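Long-range contacts in amine oxidase domain-containing protein (Pyrococcus furiosus, PDB 3NRN), which binds adenosine monophosphate and is probably an oxidoreductase of the flavin-containing amine oxidase family, with no established substrate: residues K45-S50 and E310-I315; M56-E61 and E388-A393. One frame throughout, in Å; residues are numbered along the deposited sequence.

Interaction 1: K45-S50 and E310-I315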
ATOM      1  N   LYS A  45     -11.671  20.811   3.156  1.00 43.78           N
ATOM      2  CA  LYS A  45     -12.858  21.220   3.896  1.00 38.18           C
ATOM      3  C   LYS A  45     -12.809  20.883   5.386  1.00 33.78           C
ATOM      4  O   LYS A  45     -13.776  20.356   5.942  1.00 37.97           O
ATOM      5  CB  LYS A  45     -14.095  20.579   3.266  1.00 40.59           C
ATOM      6  CG  LYS A  45     -14.426  21.079   1.867  1.00 39.45           C
ATOM      7  CD  LYS A  45     -15.670  20.385   1.335  1.00 49.43           C
ATOM      8  CE  LYS A  45     -16.201  21.056   0.080  1.00 52.98           C
ATOM      9  NZ  LYS A  45     -15.189  21.088  -1.006  1.00 57.10           N
ATOM     10  N   GLY A  46     -11.684  21.178   6.027  1.00 34.91           N
ATOM     11  CA  GLY A  46     -11.550  20.921   7.450  1.00 39.64           C
ATOM     12  C   GLY A  46     -11.229  19.490   7.838  1.00 39.71           C
ATOM     13  O   GLY A  46     -11.196  19.152   9.023  1.00 41.86           O
ATOM     14  N   PHE A  47     -11.002  18.646   6.839  1.00 38.75           N
ATOM     15  CA  PHE A  47     -10.673  17.243   7.070  1.00 32.43           C
ATOM     16  C   PHE A  47      -9.280  16.965   6.531  1.00 31.79           C
ATOM     17  O   PHE A  47      -8.839  17.602   5.574  1.00 31.08           O
ATOM     18  CB  PHE A  47     -11.653  16.336   6.332  1.00 37.91           C
ATOM     19  CG  PHE A  47     -12.970  16.174   7.014  1.00 36.19           C
ATOM     20  CD1 PHE A  47     -13.186  15.110   7.877  1.00 33.94           C
ATOM     21  CD2 PHE A  47     -14.007  17.064   6.770  1.00 42.76           C
ATOM     22  CE1 PHE A  47     -14.420  14.931   8.488  1.00 41.88           C
ATOM     23  CE2 PHE A  47     -15.246  16.896   7.376  1.00 43.18           C
ATOM     24  CZ  PHE A  47     -15.452  15.826   8.236  1.00 47.03           C
ATOM     25  N   GLN A  48      -8.590  16.013   7.142  1.00 29.40           N
ATOM     26  CA  GLN A  48      -7.267  15.641   6.663  1.00 33.90           C
ATOM     27  C   GLN A  48      -7.440  14.345   5.884  1.00 25.96           C
ATOM     28  O   GLN A  48      -7.410  13.263   6.462  1.00 28.79           O
ATOM     29  CB  GLN A  48      -6.301  15.419   7.829  1.00 31.70           C
ATOM     30  CG  GLN A  48      -5.809  16.693   8.501  1.00 28.87           C
ATOM     31  CD  GLN A  48      -4.922  17.529   7.590  1.00 46.87           C
ATOM     32  OE1 GLN A  48      -3.957  17.028   7.005  1.00 43.37           O
ATOM     33  NE2 GLN A  48      -5.239  18.812   7.475  1.00 35.54           N
ATOM     34  N   LEU A  49      -7.654  14.456   4.578  1.00 29.69           N
ATOM     35  CA  LEU A  49      -7.820  13.266   3.752  1.00 34.87           C
ATOM     36  C   LEU A  49      -6.429  12.801   3.312  1.00 35.32           C
ATOM     37  O   LEU A  49      -5.419  13.344   3.771  1.00 35.71           O
ATOM     38  CB  LEU A  49      -8.704  13.582   2.540  1.00 29.38           C
ATOM     39  CG  LEU A  49     -10.075  14.194   2.875  1.00 28.72           C
ATOM     40  CD1 LEU A  49     -10.824  14.510   1.588  1.00 24.71           C
ATOM     41  CD2 LEU A  49     -10.881  13.251   3.740  1.00 22.61           C
ATOM     42  N   SER A  50      -6.365  11.800   2.440  1.00 33.13           N
ATOM     43  CA  SER A  50      -5.069  11.306   1.986  1.00 32.10           C
ATOM     44  C   SER A  50      -4.984  11.172   0.475  1.00 33.00           C
ATOM     45  O   SER A  50      -6.004  11.128  -0.208  1.00 28.37           O
ATOM     46  CB  SER A  50      -4.766   9.952   2.624  1.00 37.86           C
ATOM     47  OG  SER A  50      -5.647   8.958   2.139  1.00 41.61           O
ATOM     48  N   GLU A 310     -14.358  19.399  13.276  1.00 60.66           N
ATOM     49  CA  GLU A 310     -15.070  19.491  14.549  1.00 58.49           C
ATOM     50  C   GLU A 310     -16.500  18.963  14.444  1.00 54.32           C
ATOM     51  O   GLU A 310     -17.209  19.255  13.482  1.00 54.54           O
ATOM     52  CB  GLU A 310     -15.094  20.946  15.027  1.00 67.55           C
ATOM     53  CG  GLU A 310     -15.987  21.215  16.240  1.00 69.12           C
ATOM     54  CD  GLU A 310     -15.521  20.501  17.497  1.00 72.68           C
ATOM     55  OE1 GLU A 310     -14.348  20.684  17.885  1.00 77.45           O
ATOM     56  OE2 GLU A 310     -16.330  19.767  18.105  1.00 67.13           O
ATOM     57  N   GLY A 311     -16.915  18.184  15.439  1.00 55.23           N
ATOM     58  CA  GLY A 311     -18.260  17.633  15.452  1.00 54.75           C
ATOM     59  C   GLY A 311     -18.509  16.613  14.359  1.00 60.47           C
ATOM     60  O   GLY A 311     -19.656  16.241  14.083  1.00 54.58           O
ATOM     61  N   TYR A 312     -17.431  16.153  13.733  1.00 57.29           N
ATOM     62  CA  TYR A 312     -17.538  15.173  12.664  1.00 54.91           C
ATOM     63  C   TYR A 312     -16.570  14.013  12.815  1.00 53.31           C
ATOM     64  O   TYR A 312     -15.546  14.117  13.488  1.00 51.14           O
ATOM     65  CB  TYR A 312     -17.290  15.837  11.311  1.00 49.46           C
ATOM     66  CG  TYR A 312     -18.489  16.545  10.737  1.00 51.94           C
ATOM     67  CD1 TYR A 312     -19.592  15.826  10.283  1.00 48.05           C
ATOM     68  CD2 TYR A 312     -18.515  17.935  10.628  1.00 53.17           C
ATOM     69  CE1 TYR A 312     -20.689  16.473   9.731  1.00 51.30           C
ATOM     70  CE2 TYR A 312     -19.609  18.592  10.079  1.00 51.82           C
ATOM     71  CZ  TYR A 312     -20.692  17.855   9.631  1.00 56.91           C
ATOM     72  OH  TYR A 312     -21.773  18.503   9.078  1.00 59.45           O
ATOM     73  N   THR A 313     -16.922  12.900  12.185  1.00 50.54           N
ATOM     74  CA  THR A 313     -16.090  11.713  12.183  1.00 47.51           C
ATOM     75  C   THR A 313     -15.743  11.488  10.714  1.00 47.69           C
ATOM     76  O   THR A 313     -16.566  11.744   9.833  1.00 42.90           O
ATOM     77  CB  THR A 313     -16.846  10.490  12.716  1.00 50.06           C
ATOM     78  OG1 THR A 313     -17.340  10.766  14.032  1.00 68.07           O
ATOM     79  CG2 THR A 313     -15.926   9.288  12.770  1.00 50.17           C
ATOM     80  N   LEU A 314     -14.524  11.031  10.451  1.00 37.86           N
ATOM     81  CA  LEU A 314     -14.088  10.790   9.087  1.00 34.09           C
ATOM     82  C   LEU A 314     -14.140   9.303   8.748  1.00 35.47           C
ATOM     83  O   LEU A 314     -13.515   8.482   9.412  1.00 27.51           O
ATOM     84  CB  LEU A 314     -12.668  11.337   8.888  1.00 34.75           C
ATOM     85  CG  LEU A 314     -11.953  11.073   7.557  1.00 36.25           C
ATOM     86  CD1 LEU A 314     -12.861  11.428   6.389  1.00 28.21           C
ATOM     87  CD2 LEU A 314     -10.661  11.889   7.504  1.00 27.07           C
ATOM     88  N   ILE A 315     -14.913   8.965   7.721  1.00 35.54           N
ATOM     89  CA  ILE A 315     -15.042   7.583   7.276  1.00 27.86           C
ATOM     90  C   ILE A 315     -14.431   7.472   5.884  1.00 32.78           C
ATOM     91  O   ILE A 315     -14.694   8.309   5.020  1.00 25.76           O
ATOM     92  CB  ILE A 315     -16.527   7.148   7.198  1.00 32.43           C
ATOM     93  CG1 ILE A 315     -17.108   7.009   8.606  1.00 23.61           C
ATOM     94  CG2 ILE A 315     -16.652   5.830   6.416  1.00 31.86           C
ATOM     95  CD1 ILE A 315     -16.512   5.879   9.414  1.00 32.64           C
TER

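Interaction 2: M56-E61 and E388-A393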
HETATM    1  N   MSE A  56      -3.596   4.352   7.289  1.00 25.93           N
HETATM    2  CA  MSE A  56      -3.516   3.054   7.941  1.00 24.17           C
HETATM    3  C   MSE A  56      -2.433   2.178   7.308  1.00 27.62           C
HETATM    4  O   MSE A  56      -2.101   2.331   6.134  1.00 27.47           O
HETATM    5  CB  MSE A  56      -4.893   2.383   7.809  1.00 25.16           C
HETATM    6  CG  MSE A  56      -5.079   1.002   8.435  1.00 30.30           C
HETATM    7 SE   MSE A  56      -6.817   0.414   8.232  1.00 25.47          SE
HETATM    8  CE  MSE A  56      -6.966   0.467   6.481  1.00 25.21           C
ATOM      9  N   ILE A  57      -1.881   1.271   8.100  1.00 22.40           N
ATOM     10  CA  ILE A  57      -0.860   0.346   7.636  1.00 22.17           C
ATOM     11  C   ILE A  57      -1.512  -1.032   7.756  1.00 25.11           C
ATOM     12  O   ILE A  57      -2.085  -1.354   8.789  1.00 25.09           O
ATOM     13  CB  ILE A  57       0.408   0.462   8.518  1.00 22.89           C
ATOM     14  CG1 ILE A  57       0.967   1.886   8.403  1.00 15.57           C
ATOM     15  CG2 ILE A  57       1.449  -0.576   8.105  1.00 22.02           C
ATOM     16  CD1 ILE A  57       2.150   2.183   9.318  1.00 27.29           C
ATOM     17  N   PRO A  58      -1.442  -1.860   6.696  1.00 24.61           N
ATOM     18  CA  PRO A  58      -2.047  -3.199   6.700  1.00 24.77           C
ATOM     19  C   PRO A  58      -1.774  -4.090   7.915  1.00 24.67           C
ATOM     20  O   PRO A  58      -2.667  -4.802   8.382  1.00 21.05           O
ATOM     21  CB  PRO A  58      -1.535  -3.816   5.398  1.00 21.24           C
ATOM     22  CG  PRO A  58      -1.379  -2.623   4.502  1.00 21.86           C
ATOM     23  CD  PRO A  58      -0.724  -1.621   5.435  1.00 19.01           C
ATOM     24  N   HIS A  59      -0.554  -4.061   8.430  1.00 22.18           N
ATOM     25  CA  HIS A  59      -0.224  -4.896   9.580  1.00 20.70           C
ATOM     26  C   HIS A  59       0.160  -4.068  10.798  1.00 18.59           C
ATOM     27  O   HIS A  59       0.847  -4.548  11.697  1.00 22.54           O
ATOM     28  CB  HIS A  59       0.897  -5.870   9.198  1.00 23.44           C
ATOM     29  CG  HIS A  59       0.517  -6.808   8.094  1.00 26.27           C
ATOM     30  ND1 HIS A  59      -0.404  -7.819   8.263  1.00 19.13           N
ATOM     31  CD2 HIS A  59       0.885  -6.846   6.789  1.00 16.55           C
ATOM     32  CE1 HIS A  59      -0.590  -8.439   7.109  1.00 22.21           C
ATOM     33  NE2 HIS A  59       0.180  -7.867   6.200  1.00 18.85           N
ATOM     34  N   GLY A  60      -0.287  -2.817  10.812  1.00 22.41           N
ATOM     35  CA  GLY A  60      -0.017  -1.928  11.928  1.00 22.52           C
ATOM     36  C   GLY A  60       1.417  -1.794  12.412  1.00 24.75           C
ATOM     37  O   GLY A  60       2.344  -1.522  11.643  1.00 19.25           O
ATOM     38  N   GLU A  61       1.585  -1.994  13.712  1.00 24.63           N
ATOM     39  CA  GLU A  61       2.875  -1.869  14.386  1.00 27.24           C
ATOM     40  C   GLU A  61       3.780  -3.072  14.200  1.00 23.12           C
ATOM     41  O   GLU A  61       4.958  -3.032  14.562  1.00 23.64           O
ATOM     42  CB  GLU A  61       2.650  -1.709  15.893  1.00 32.23           C
ATOM     43  CG  GLU A  61       1.312  -1.086  16.289  1.00 34.66           C
ATOM     44  CD  GLU A  61       0.996  -1.255  17.773  1.00 45.39           C
ATOM     45  OE1 GLU A  61      -0.117  -0.860  18.189  1.00 34.93           O
ATOM     46  OE2 GLU A  61       1.855  -1.781  18.523  1.00 39.20           O
ATOM     47  N   GLU A 388      -0.154  -3.871   0.155  1.00 15.78           N
ATOM     48  CA  GLU A 388      -0.027  -2.419   0.035  1.00 24.68           C
ATOM     49  C   GLU A 388       1.292  -1.817   0.551  1.00 16.20           C
ATOM     50  O   GLU A 388       2.360  -2.233   0.119  1.00 22.23           O
ATOM     51  CB  GLU A 388      -1.213  -1.735   0.721  1.00 27.44           C
ATOM     52  CG  GLU A 388      -1.397  -0.294   0.294  1.00 39.51           C
ATOM     53  CD  GLU A 388      -2.054   0.541   1.363  1.00 41.77           C
ATOM     54  OE1 GLU A 388      -1.676   0.370   2.542  1.00 37.02           O
ATOM     55  OE2 GLU A 388      -2.924   1.375   1.028  1.00 35.32           O
ATOM     56  N   VAL A 389       1.224  -0.853   1.475  1.00 19.18           N
ATOM     57  CA  VAL A 389       2.445  -0.209   1.966  1.00 24.12           C
ATOM     58  C   VAL A 389       3.396  -1.132   2.720  1.00 21.45           C
ATOM     59  O   VAL A 389       4.605  -0.910   2.717  1.00 18.54           O
ATOM     60  CB  VAL A 389       2.147   1.066   2.813  1.00 25.27           C
ATOM     61  CG1 VAL A 389       1.510   2.119   1.925  1.00 26.34           C
ATOM     62  CG2 VAL A 389       1.240   0.748   3.992  1.00 22.88           C
ATOM     63  N   ASP A 390       2.872  -2.160   3.374  1.00 17.88           N
ATOM     64  CA  ASP A 390       3.769  -3.094   4.035  1.00 20.00           C
ATOM     65  C   ASP A 390       4.483  -3.812   2.885  1.00 17.73           C
ATOM     66  O   ASP A 390       5.659  -4.162   2.987  1.00 18.70           O
ATOM     67  CB  ASP A 390       2.995  -4.083   4.918  1.00 15.98           C
ATOM     68  CG  ASP A 390       2.797  -3.561   6.343  1.00 20.96           C
ATOM     69  OD1 ASP A 390       3.804  -3.304   7.038  1.00 20.25           O
ATOM     70  OD2 ASP A 390       1.639  -3.410   6.768  1.00 22.79           O
ATOM     71  N   GLY A 391       3.761  -4.009   1.782  1.00 18.36           N
ATOM     72  CA  GLY A 391       4.344  -4.646   0.612  1.00 14.97           C
ATOM     73  C   GLY A 391       5.435  -3.757   0.038  1.00 18.35           C
ATOM     74  O   GLY A 391       6.475  -4.235  -0.432  1.00 19.33           O
ATOM     75  N   ILE A 392       5.203  -2.450   0.068  1.00 16.88           N
ATOM     76  CA  ILE A 392       6.188  -1.503  -0.432  1.00 14.07           C
ATOM     77  C   ILE A 392       7.457  -1.602   0.415  1.00 15.16           C
ATOM     78  O   ILE A 392       8.565  -1.680  -0.119  1.00 20.56           O
ATOM     79  CB  ILE A 392       5.638  -0.060  -0.385  1.00 20.17           C
ATOM     80  CG1 ILE A 392       4.549   0.104  -1.452  1.00 21.19           C
ATOM     81  CG2 ILE A 392       6.773   0.949  -0.587  1.00 24.28           C
ATOM     82  CD1 ILE A 392       3.927   1.488  -1.499  1.00 16.58           C
ATOM     83  N   ALA A 393       7.285  -1.605   1.737  1.00 15.51           N
ATOM     84  CA  ALA A 393       8.409  -1.703   2.669  1.00 19.13           C
ATOM     85  C   ALA A 393       9.172  -3.012   2.467  1.00 18.84           C
ATOM     86  O   ALA A 393      10.400  -3.046   2.541  1.00 15.08           O
ATOM     87  CB  ALA A 393       7.906  -1.607   4.101  1.00 22.56           C
TER
HETATM   88  O   HOH W   1      -3.106   0.533   4.604  1.00 35.93           O
HETATM   89  O   HOH W   2       3.759  -2.587   9.492  1.00 19.88           O

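Interaction 1: K45-S50 and E310-I315
Phe47 meets Tyr312 and Leu314 through the consecutive ring atoms CD1, CE1 and CZ. At the far end, Phe47 CZ meets Tyr312 CB at 3.6 Å, and the two side chains cross at about a right angle. The tyrosine ring itself carries on away from the contact, and its hydroxyl is hydrogen-bonded to Glu345. Nearer its base the phenyl group runs past Leu314 in the opposite direction. Leu314 CB sits at the ring edge, close to the ring plane, 3.9 Å from Phe47 CD1. With chi1 at -79° the phenyl ring lies beside the backbone N, opposite the carbonyl carbon.

No hydrogen bond links the two segments. The axes of strands 47-50 and 312-315 run almost parallel, 3° apart, but stay 8.8 Å from each other at closest approach. That spacing is far too wide for neighbours in one sheet and fits the packing of separate layers: the two-stranded antiparallel sheet of 41-44 and 47-50 lies against a face of the seven-stranded mixed sheet. Phe47 also touches Ala275 and Leu347 on strands 269-277 and 345-351, which places its ring over several strands of that larger sheet.

Leu314 stands opposite Phe47, and its branch end carries on to Leu49. Its CG is anti to the backbone N (chi1 174°), so the branch lies beside the carbonyl carbon, and from there both methyls reach Leu49 CD2. Leu314 CD1 is the nearer to Leu49 CD2, at 3.8 Å, the two leucines meeting at a slant. Leu314 CD2 also lies 3.7 Å from the carbonyl oxygen Gln48 O, a van der Waals contact. The amide of Gln48 turns away from this interface to its hydrogen-bond partner, Asn41.

Interaction 2: M56-E61 and E388-A393
Asp390, near the N-terminal end of helix 388-402, reaches with its carboxylate into the type I beta turn formed by Ile57 to Gly60. The contact joins this turn, at the end of strand 56-57, to the helix close to the nucleotide site: the Glu388 side chain lies about 8 Å from that of Arg38, which binds AMP. The single direct hydrogen bond across the contact runs from His59 N to Asp390 OD2, 2.8 Å long with an N-H...O angle of 144°; the donor approaches nearly along the C-O axis. Apolar atoms crowd the same oxygen: Ile57 CG2 is 3.1 Å from Asp390 OD2, and Pro58 CD is 3.2 Å from it. The His59 ring has Asp390 CB at its edge, in plane, while the ring and carboxylate planes are 47° apart.

Beside this polar link, Pro58 CD presses on Val389 CG2 at 3.4 Å, tighter than usual for two carbons. With chi1 of Val389 at -65°, CG2 lies between the backbone N and the carbonyl carbon, and this is the methyl that meets Pro58. Glu388 comes at right angles to Pro58, with its OE1 3.6 Å from Pro58 CG. That oxygen also accepts a weak bond from Val389 N and a bond from a water that donates to Met56 O as well, an indirect tie between strand and helix.

Further out, the turn is closed by Gly60 N bonding to Ile57 O. The His59 ring is fixed by ND1 bonding to Gly179 O and by an edge-to-face stack with Trp178. The other carboxylate oxygen, Asp390 OD1, takes a hydrogen bond from Leu65 N of helix 64-72 and another, 2.6 Å long, from a water that also donates to Gly60 O.

Along the chain the segments alternate, 45-50, 56-61, 310-315, 388-393, so interactions 1 and 2 cross. Their centres lie 22 Å apart and their nearest atoms about 7 Å, without touching. Strands 47-50 and 56-57 follow each other directly, so one short part of the chain meets two structural layers in turn: first the large mixed sheet, through strand 312-320, then the helix 388-402 that follows strand 374-376 of the parallel sheet. Interaction 2 is the more central, about 6 Å from the chain centre against 21 Å, and Val389 has its side chain about 8 Å from the bound AMP. Interaction 1 is structural packing away from the nucleotide.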